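Long-range contacts in beta-1,3-glucosyltransferase (Paecilomyces sp. J18, PDB 5JVV), which is an enzyme that probably adopts the family 16 beta-jelly-roll fold, a sandwich of two largely antiparallel beta sheets: residues A[102-107]-A[117-122]; A[185-190]-A[198-203]. One frame throughout, in Å; residues are numbered along the deposited sequence.

Contact 1 (A[102-107]-A[117-122]); sequences PAFWTV and IDIIEG
A classic beta bulge, in which Ile119 and Ile120 together face Phe104, interrupts the antiparallel hairpin of strands 100-107 and 116-121. It falls within the Glu-Ile-Asp-Ile-Ile-Glu run, which matches the Glu-x-Asp-x-x-Glu signature of family 16 enzymes, consistent with membership. Phe104 O is gripped twice: Ile120 N, at 3.0 Å, reaches it on a lone pair by a nearly straight bond (166° at the hydrogen), while Ile119 N, at 2.9 Å, makes a more bent one (137°). Phe104 N answers Ile120 O at 2.8 Å, and beyond the bulge Thr106 N donates a hydrogen bond to Ile117 O. The inserted residue shifts the register, bringing Asp118 and Glu121, three positions apart, onto one face with Ala103 and Trp105.

On the other face Phe104, its CG anti to the backbone N (chi1 172°), lies alongside Ile119. Ile119 CD1 sits over the ring, 4.1 Å from the Phe104 centroid, in a CH-pi contact, and Ile120 CD1 meets the ring edge. Isoleucine suits both places, since its apolar branched chain packs its CD1 methyl against the ring. Thr106 OG1 lies 3.3 Å from Ile117 CB and is hydrogen-bonded to Gln239 OE1. Trp105 NE1 is hydrogen-bonded to Asp244 OD1, and Asp118 OD1 packs 3.4 Å from Trp105 CB. The extended Glu121 chain runs beside the small Ala103: OE2 is hydrogen-bonded to Trp101 NE1, and OE1 rests 3.6 Å from Ala103 CB.

Contact 2 (A[185-190]-A[198-203]); sequences VYAMQW and WFFPRS
Tyr186 and Phe199 meet as a non-hydrogen-bonded pair in the antiparallel hairpin of strands 184-190 and 195-201. From Tyr186 CB the ring leaves at an unusual chi1 of -94°, off the staggered positions, and leans toward the partner strand. CB and CG pass the carbonyl of Trp198 loosely, and Tyr186 CD1 comes to 3.5 Å from Trp198 O. Farther out, Tyr186 CE1 and CZ straddle Phe199 CB, which lies over one ring face at 3.9 Å from the centroid and makes a CH-pi contact. Further along the same face, Tyr186 CE2 touches Phe199 CD1 at 3.6 Å. The two rings are nearly parallel (24°) but slid apart, and they barely overlap. At the tip, OH is hydrogen-bonded to Ser173 O, where the tyrosine hydroxyl gives the end of an otherwise apolar ring a polar partner.

The opposite face carries Val185, Ala187, Trp198 and Phe200. The small Ala187 methyl fits beside two large rings, with CB 4.0 Å from Phe200 CE2 and near Trp198 CE3. Trp198 turns its six-membered ring edge to Gln189, whose extended chain runs alongside: CZ3 meets Gln189 CB at 3.7 Å and CH2 meets OE1 at 3.6 Å. Gln189 NE2 is hydrogen-bonded to Tyr3 OH, and Trp198 NE1 to Gly220 O. Paired backbone bonds of Val185 with Phe200 and of Ala187 with Trp198 hold the register.

Strand 84-90 pairs with strand 184-190 and strand 224-226 with strand 195-201, while Phe219 meets the rings of Trp198 and Phe200 edge-to-face.

In the fold
The two hairpins belong to different sheets, and their packing is part of the hydrophobic interior of the sandwich. The centres of contact 1 and contact 2 lie about 14 Å apart, contact 1 about 3 Å and contact 2 about 13 Å from the centre of the molecule, yet their side chains meet. Ile120 CD1 comes within 3.5 Å of Tyr186 CD2, and Ile119 CG2 within 3.9 Å of Tyr186 CD1, so both bulge residues bear on one ring. Ile117 CG2 lies 4.1 Å from Met188 SD. Asp118 and Glu121 project from the other face of their sheet, the face that in family 16 relatives lines the active-site cleft.

Contact 1 (A[102-107]-A[117-122])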
loop_
_atom_site.group_PDB
_atom_site.type_symbol
_atom_site.label_atom_id
_atom_site.label_comp_id
_atom_site.label_asym_id
_atom_site.label_seq_id
_atom_site.Cartn_x
_atom_site.Cartn_y
_atom_site.Cartn_z
ATOM N N PRO A 102 -0.734 -3.713 -5.586
ATOM C CA PRO A 102 -0.847 -2.370 -5.019
ATOM C C PRO A 102 -0.120 -2.260 -3.681
ATOM O O PRO A 102 0.036 -3.259 -2.959
ATOM C CB PRO A 102 -2.349 -2.239 -4.783
ATOM C CG PRO A 102 -2.759 -3.638 -4.384
ATOM C CD PRO A 102 -1.911 -4.544 -5.267
ATOM N N ALA A 103 0.307 -1.048 -3.341
ATOM C CA ALA A 103 0.928 -0.824 -2.035
ATOM C C ALA A 103 0.808 0.610 -1.568
ATOM O O ALA A 103 0.968 1.545 -2.349
ATOM C CB ALA A 103 2.394 -1.243 -2.069
ATOM N N PHE A 104 0.488 0.753 -0.285
ATOM C CA PHE A 104 0.615 2.008 0.443
ATOM C C PHE A 104 1.684 1.724 1.485
ATOM O O PHE A 104 1.512 0.862 2.347
ATOM C CB PHE A 104 -0.718 2.394 1.105
ATOM C CG PHE A 104 -0.631 3.584 2.033
ATOM C CD1 PHE A 104 0.200 4.670 1.742
ATOM C CD2 PHE A 104 -1.425 3.640 3.180
ATOM C CE1 PHE A 104 0.256 5.775 2.596
ATOM C CE2 PHE A 104 -1.365 4.735 4.053
ATOM C CZ PHE A 104 -0.524 5.808 3.750
ATOM N N TRP A 105 2.814 2.412 1.390
ATOM C CA TRP A 105 3.970 2.027 2.182
ATOM C C TRP A 105 4.912 3.203 2.405
ATOM O O TRP A 105 4.655 4.302 1.923
ATOM C CB TRP A 105 4.681 0.832 1.526
ATOM C CG TRP A 105 5.224 1.078 0.145
ATOM C CD1 TRP A 105 4.515 1.359 -0.994
ATOM C CD2 TRP A 105 6.602 1.024 -0.239
ATOM N NE1 TRP A 105 5.381 1.480 -2.065
ATOM C CE2 TRP A 105 6.664 1.286 -1.622
ATOM C CE3 TRP A 105 7.790 0.769 0.455
ATOM C CZ2 TRP A 105 7.877 1.309 -2.327
ATOM C CZ3 TRP A 105 8.989 0.797 -0.243
ATOM C CH2 TRP A 105 9.024 1.066 -1.617
ATOM N N THR A 106 5.981 2.978 3.165
ATOM C CA THR A 106 6.938 4.044 3.458
ATOM C C THR A 106 8.349 3.570 3.172
ATOM O O THR A 106 8.670 2.400 3.361
ATOM C CB THR A 106 6.841 4.549 4.930
ATOM O OG1 THR A 106 7.584 3.684 5.801
ATOM C CG2 THR A 106 5.379 4.647 5.400
ATOM N N VAL A 107 9.189 4.483 2.707
ATOM C CA VAL A 107 10.553 4.110 2.361
ATOM C C VAL A 107 11.526 5.257 2.627
ATOM O O VAL A 107 11.159 6.430 2.541
ATOM C CB VAL A 107 10.624 3.666 0.885
ATOM C CG1 VAL A 107 10.481 4.849 -0.050
ATOM C CG2 VAL A 107 11.909 2.890 0.605
ATOM N N ILE A 117 8.093 0.164 5.783
ATOM C CA ILE A 117 6.831 -0.110 6.451
ATOM C C ILE A 117 5.754 -0.279 5.388
ATOM O O ILE A 117 5.476 0.656 4.643
ATOM C CB ILE A 117 6.420 1.052 7.376
ATOM C CG1 ILE A 117 7.494 1.315 8.437
ATOM C CG2 ILE A 117 5.069 0.770 8.035
ATOM C CD1 ILE A 117 7.388 2.706 9.031
ATOM N N ASP A 118 5.163 -1.465 5.294
ATOM C CA ASP A 118 4.122 -1.696 4.289
ATOM C C ASP A 118 2.775 -1.686 4.981
ATOM O O ASP A 118 2.463 -2.610 5.739
ATOM C CB ASP A 118 4.333 -3.038 3.572
ATOM C CG ASP A 118 5.701 -3.147 2.923
ATOM O OD1 ASP A 118 6.203 -2.124 2.426
ATOM O OD2 ASP A 118 6.278 -4.249 2.928
ATOM N N ILE A 119 1.996 -0.628 4.743
ATOM C CA ILE A 119 0.734 -0.420 5.450
ATOM C C ILE A 119 -0.422 -1.177 4.794
ATOM O O ILE A 119 -1.182 -1.881 5.475
ATOM C CB ILE A 119 0.399 1.074 5.541
ATOM C CG1 ILE A 119 1.522 1.814 6.283
ATOM C CG2 ILE A 119 -0.932 1.286 6.269
ATOM C CD1 ILE A 119 1.383 3.334 6.208
ATOM N N ILE A 120 -0.546 -1.013 3.477
ATOM C CA ILE A 120 -1.454 -1.803 2.657
ATOM C C ILE A 120 -0.606 -2.476 1.595
ATOM O O ILE A 120 0.144 -1.811 0.871
ATOM C CB ILE A 120 -2.509 -0.941 1.946
ATOM C CG1 ILE A 120 -3.298 -0.106 2.951
ATOM C CG2 ILE A 120 -3.454 -1.836 1.137
ATOM C CD1 ILE A 120 -4.214 0.926 2.286
ATOM N N GLU A 121 -0.682 -3.797 1.512
ATOM C CA GLU A 121 0.037 -4.505 0.451
ATOM C C GLU A 121 -0.593 -5.856 0.176
ATOM O O GLU A 121 -1.080 -6.523 1.079
ATOM C CB GLU A 121 1.539 -4.645 0.755
ATOM C CG GLU A 121 2.362 -5.039 -0.485
ATOM C CD GLU A 121 3.794 -4.556 -0.445
ATOM O OE1 GLU A 121 4.057 -3.521 0.203
ATOM O OE2 GLU A 121 4.661 -5.197 -1.089
ATOM N N GLY A 122 -0.593 -6.257 -1.088
ATOM C CA GLY A 122 -1.128 -7.553 -1.457
ATOM C C GLY A 122 -0.858 -7.811 -2.915
ATOM O O GLY A 122 -0.377 -6.923 -3.621
#

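Contact 2 (A[185-190]-A[198-203])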
loop_
_atom_site.group_PDB
_atom_site.type_symbol
_atom_site.label_atom_id
_atom_site.label_comp_id
_atom_site.label_asym_id
_atom_site.label_seq_id
_atom_site.Cartn_x
_atom_site.Cartn_y
_atom_site.Cartn_z
ATOM N N VAL A 185 -10.577 4.022 6.639
ATOM C CA VAL A 185 -9.364 4.739 7.017
ATOM C C VAL A 185 -8.286 3.762 7.452
ATOM O O VAL A 185 -8.559 2.847 8.228
ATOM C CB VAL A 185 -9.635 5.723 8.176
ATOM C CG1 VAL A 185 -8.318 6.219 8.779
ATOM C CG2 VAL A 185 -10.502 6.881 7.695
ATOM N N TYR A 186 -7.073 3.939 6.924
ATOM C CA TYR A 186 -5.889 3.296 7.473
ATOM C C TYR A 186 -5.117 4.321 8.292
ATOM O O TYR A 186 -4.860 5.440 7.824
ATOM C CB TYR A 186 -5.015 2.699 6.365
ATOM C CG TYR A 186 -5.333 1.244 6.108
ATOM C CD1 TYR A 186 -4.691 0.246 6.829
ATOM C CD2 TYR A 186 -6.286 0.865 5.167
ATOM C CE1 TYR A 186 -4.969 -1.081 6.619
ATOM C CE2 TYR A 186 -6.576 -0.471 4.946
ATOM C CZ TYR A 186 -5.912 -1.441 5.684
ATOM O OH TYR A 186 -6.169 -2.783 5.507
ATOM N N ALA A 187 -4.756 3.937 9.509
ATOM C CA ALA A 187 -4.053 4.824 10.421
ATOM C C ALA A 187 -2.769 4.174 10.905
ATOM O O ALA A 187 -2.740 2.976 11.191
ATOM C CB ALA A 187 -4.935 5.177 11.613
ATOM N N MET A 188 -1.712 4.974 11.006
ATOM C CA MET A 188 -0.458 4.511 11.591
ATOM C C MET A 188 -0.047 5.422 12.734
ATOM O O MET A 188 -0.024 6.643 12.574
ATOM C CB MET A 188 0.657 4.505 10.545
ATOM C CG MET A 188 2.012 4.181 11.168
ATOM S SD MET A 188 3.362 3.953 9.992
ATOM C CE MET A 188 3.392 5.543 9.176
ATOM N N GLN A 189 0.273 4.827 13.884
ATOM C CA GLN A 189 0.958 5.544 14.953
ATOM C C GLN A 189 2.386 5.021 15.041
ATOM O O GLN A 189 2.600 3.814 15.163
ATOM C CB GLN A 189 0.271 5.338 16.295
ATOM C CG GLN A 189 0.907 6.151 17.419
ATOM C CD GLN A 189 0.336 5.821 18.785
ATOM O OE1 GLN A 189 -0.255 4.761 18.983
ATOM N NE2 GLN A 189 0.519 6.731 19.735
ATOM N N TRP A 190 3.354 5.931 14.981
ATOM C CA TRP A 190 4.774 5.562 14.977
ATOM C C TRP A 190 5.474 6.255 16.147
ATOM O O TRP A 190 5.526 7.486 16.203
ATOM C CB TRP A 190 5.366 5.980 13.623
ATOM C CG TRP A 190 6.871 5.935 13.437
ATOM C CD1 TRP A 190 7.811 5.388 14.268
ATOM C CD2 TRP A 190 7.588 6.467 12.315
ATOM N NE1 TRP A 190 9.070 5.553 13.725
ATOM C CE2 TRP A 190 8.957 6.220 12.531
ATOM C CE3 TRP A 190 7.200 7.133 11.150
ATOM C CZ2 TRP A 190 9.938 6.618 11.627
ATOM C CZ3 TRP A 190 8.171 7.524 10.246
ATOM C CH2 TRP A 190 9.527 7.269 10.492
ATOM N N TRP A 198 -4.026 0.559 12.131
ATOM C CA TRP A 198 -5.451 0.278 12.273
ATOM C C TRP A 198 -6.140 0.397 10.921
ATOM O O TRP A 198 -5.739 1.204 10.080
ATOM C CB TRP A 198 -6.136 1.286 13.202
ATOM C CG TRP A 198 -5.755 1.280 14.661
ATOM C CD1 TRP A 198 -6.445 0.690 15.696
ATOM C CD2 TRP A 198 -4.646 1.961 15.260
ATOM N NE1 TRP A 198 -5.809 0.942 16.891
ATOM C CE2 TRP A 198 -4.702 1.716 16.652
ATOM C CE3 TRP A 198 -3.596 2.739 14.753
ATOM C CZ2 TRP A 198 -3.762 2.235 17.541
ATOM C CZ3 TRP A 198 -2.661 3.253 15.639
ATOM C CH2 TRP A 198 -2.749 2.995 17.022
ATOM N N PHE A 199 -7.186 -0.401 10.723
ATOM C CA PHE A 199 -8.099 -0.206 9.604
ATOM C C PHE A 199 -9.494 0.015 10.171
ATOM O O PHE A 199 -9.973 -0.801 10.963
ATOM C CB PHE A 199 -8.093 -1.401 8.650
ATOM C CG PHE A 199 -9.298 -1.455 7.750
ATOM C CD1 PHE A 199 -9.607 -0.394 6.901
ATOM C CD2 PHE A 199 -10.135 -2.564 7.762
ATOM C CE1 PHE A 199 -10.726 -0.445 6.071
ATOM C CE2 PHE A 199 -11.261 -2.618 6.937
ATOM C CZ PHE A 199 -11.551 -1.565 6.098
ATOM N N PHE A 200 -10.120 1.127 9.786
ATOM C CA PHE A 200 -11.484 1.446 10.201
ATOM C C PHE A 200 -12.368 1.455 8.975
ATOM O O PHE A 200 -12.226 2.332 8.119
ATOM C CB PHE A 200 -11.539 2.820 10.854
ATOM C CG PHE A 200 -10.558 2.996 11.981
ATOM C CD1 PHE A 200 -10.718 2.301 13.167
ATOM C CD2 PHE A 200 -9.485 3.872 11.853
ATOM C CE1 PHE A 200 -9.816 2.464 14.202
ATOM C CE2 PHE A 200 -8.587 4.052 12.881
ATOM C CZ PHE A 200 -8.749 3.347 14.060
ATOM N N PRO A 201 -13.284 0.479 8.874
ATOM C CA PRO A 201 -14.228 0.419 7.753
ATOM C C PRO A 201 -15.062 1.692 7.673
ATOM O O PRO A 201 -15.291 2.352 8.696
ATOM C CB PRO A 201 -15.134 -0.764 8.118
ATOM C CG PRO A 201 -14.358 -1.572 9.101
ATOM C CD PRO A 201 -13.509 -0.600 9.855
ATOM N N ARG A 202 -15.495 2.034 6.465
ATOM C CA ARG A 202 -16.381 3.168 6.235
ATOM C C ARG A 202 -17.584 3.059 7.174
ATOM O O ARG A 202 -18.062 1.956 7.448
ATOM C CB ARG A 202 -16.823 3.167 4.766
ATOM C CG ARG A 202 -17.613 4.395 4.315
ATOM C CD ARG A 202 -16.757 5.647 4.303
ATOM N NE ARG A 202 -15.553 5.452 3.496
ATOM C CZ ARG A 202 -14.497 6.255 3.532
ATOM N NH1 ARG A 202 -13.440 5.987 2.775
ATOM N NH2 ARG A 202 -14.497 7.318 4.326
ATOM N N SER A 203 -18.041 4.198 7.690
ATOM C CA SER A 203 -19.145 4.254 8.664
ATOM C C SER A 203 -18.801 3.673 10.039
ATOM O O SER A 203 -19.686 3.501 10.877
ATOM C CB SER A 203 -20.437 3.618 8.116
ATOM O OG SER A 203 -20.367 2.197 8.128
#